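PrgB (Enterococcus faecalis, PDB 6EVU) promotes cell aggregation, biofilm formation and conjugation by binding and compacting DNA, and is represented here by its adhesin domain. Local coordinates at residues F32-V37 with D152-A157. Numbering follows the deposited sequence.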
# COMPACT_ATOMS: atom_id res chain seq x y z
N PHE A 32 9.64 -10.62 -6.24
CA PHE A 32 8.58 -10.83 -5.27
C PHE A 32 7.29 -10.46 -6.00
O PHE A 32 6.75 -9.35 -5.92
CB PHE A 32 8.80 -10.02 -3.99
CG PHE A 32 8.05 -10.62 -2.82
CD1 PHE A 32 8.66 -11.53 -2.01
CD2 PHE A 32 6.72 -10.32 -2.59
CE1 PHE A 32 7.94 -12.11 -0.96
CE2 PHE A 32 6.02 -10.90 -1.53
CZ PHE A 32 6.64 -11.78 -0.75
N ASP A 33 6.75 -11.42 -6.72
CA ASP A 33 5.64 -11.18 -7.65
C ASP A 33 4.82 -12.47 -7.73
O ASP A 33 5.05 -13.40 -6.96
CB ASP A 33 6.19 -10.71 -9.00
CG ASP A 33 7.13 -11.73 -9.64
OD1 ASP A 33 7.03 -12.92 -9.36
OD2 ASP A 33 7.97 -11.28 -10.44
N GLN A 34 3.88 -12.56 -8.70
CA GLN A 34 3.01 -13.74 -8.71
C GLN A 34 3.80 -15.05 -8.86
O GLN A 34 3.34 -16.12 -8.41
CB GLN A 34 1.99 -13.64 -9.86
CG GLN A 34 0.62 -14.31 -9.60
CD GLN A 34 -0.02 -13.94 -8.25
OE1 GLN A 34 -0.19 -14.78 -7.37
NE2 GLN A 34 -0.36 -12.65 -8.09
N SER A 35 4.95 -15.00 -9.51
CA SER A 35 5.74 -16.20 -9.72
C SER A 35 6.25 -16.85 -8.43
O SER A 35 6.77 -17.98 -8.48
CB SER A 35 6.93 -15.88 -10.66
OG SER A 35 7.93 -15.13 -10.01
N VAL A 36 6.19 -16.16 -7.29
CA VAL A 36 6.79 -16.66 -6.06
C VAL A 36 5.78 -17.36 -5.16
O VAL A 36 6.15 -17.96 -4.14
CB VAL A 36 7.51 -15.52 -5.30
CG1 VAL A 36 8.35 -14.60 -6.24
CG2 VAL A 36 6.53 -14.71 -4.44
N VAL A 37 4.51 -17.35 -5.55
CA VAL A 37 3.45 -17.99 -4.78
C VAL A 37 3.38 -19.46 -5.16
O VAL A 37 3.44 -19.80 -6.35
CB VAL A 37 2.11 -17.25 -5.02
CG1 VAL A 37 0.96 -17.83 -4.17
CG2 VAL A 37 2.30 -15.74 -4.78
N ASP A 152 -2.38 -14.55 0.14
CA ASP A 152 -1.53 -14.27 -1.01
C ASP A 152 -0.68 -13.03 -0.68
O ASP A 152 -1.23 -11.93 -0.58
CB ASP A 152 -2.40 -14.03 -2.25
CG ASP A 152 -1.61 -13.88 -3.54
OD1 ASP A 152 -0.43 -13.50 -3.49
OD2 ASP A 152 -2.17 -14.12 -4.65
N PRO A 153 0.65 -13.16 -0.49
CA PRO A 153 1.46 -11.99 -0.13
C PRO A 153 1.51 -10.92 -1.22
O PRO A 153 1.92 -9.77 -0.95
CB PRO A 153 2.83 -12.60 0.13
CG PRO A 153 2.90 -13.73 -0.93
CD PRO A 153 1.48 -14.35 -0.81
N ILE A 154 1.13 -11.28 -2.45
CA ILE A 154 1.10 -10.35 -3.57
C ILE A 154 -0.21 -9.59 -3.64
O ILE A 154 -0.28 -8.56 -4.32
CB ILE A 154 1.35 -11.13 -4.88
CG1 ILE A 154 2.62 -11.96 -4.74
CG2 ILE A 154 1.44 -10.19 -6.06
CD1 ILE A 154 3.88 -11.13 -4.42
N ILE A 155 -1.25 -10.07 -2.96
CA ILE A 155 -2.44 -9.25 -2.71
C ILE A 155 -2.26 -8.40 -1.46
O ILE A 155 -2.65 -7.21 -1.42
CB ILE A 155 -3.65 -10.20 -2.60
CG1 ILE A 155 -3.95 -10.87 -3.95
CG2 ILE A 155 -4.91 -9.50 -2.03
CD1 ILE A 155 -5.04 -11.93 -3.89
N THR A 156 -1.63 -8.98 -0.45
CA THR A 156 -1.09 -8.29 0.72
C THR A 156 -2.13 -7.81 1.76
O THR A 156 -2.43 -8.55 2.69
CB THR A 156 -0.19 -7.11 0.26
OG1 THR A 156 0.49 -7.55 -0.96
CG2 THR A 156 0.89 -6.74 1.27
N ALA A 157 -2.64 -6.61 1.65
CA ALA A 157 -3.42 -6.03 2.74
C ALA A 157 -4.54 -5.14 2.23
O ALA A 157 -4.36 -4.38 1.28
CB ALA A 157 -2.55 -5.19 3.66
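Ile-154 packs its side chain against the turn of 32-37, touching Phe-32, the Asp-33 carbonyl, Gln-34 and Val-37. Its CD1 packs obliquely against the Phe-32 ring, 3.5 Å from CD2. CG1 of Ile-154 lies beside the backbone carbonyl of Asp-33, 3.6 Å from its O. That oxygen also accepts the backbone N-H of Val-36 within the 3-10 turn. CG2 of Val-37 comes to 3.8 Å from that same CG1 of Ile-154, the two side chains running past each other in opposite directions. Pro-153 adds its CB at the edge of the Phe-32 ring, near the ring plane. Phe-32 CG is anti to the backbone N (chi1 -158°), which brings the ring end close to Pro-153 and Ile-154.

The side with Gln-34 is looser and more exposed. Gln-34 bends at chi2 (48°), and its NE2 lies 3.7 Å from CG2 of Ile-154. Its OE1 faces Asp-152 OD2 at 3.4 Å, but both are acceptors and form no bond. The amide and carboxylate planes stand 84° apart. Asp-152 instead uses OD1 to accept the N-H of Ile-154, an Asx turn that ties the carboxylate to its own loop. No hydrogen bond joins the two segments.

The contact links the loop between strands 30-31 and 42-47 to the one between strands 145-150 and 157-160, bridging the two antiparallel sheets of this GbpC-family domain. Phe-32 also touches Phe-131 of strand 124-137 and Ala-119 of strand 119-121.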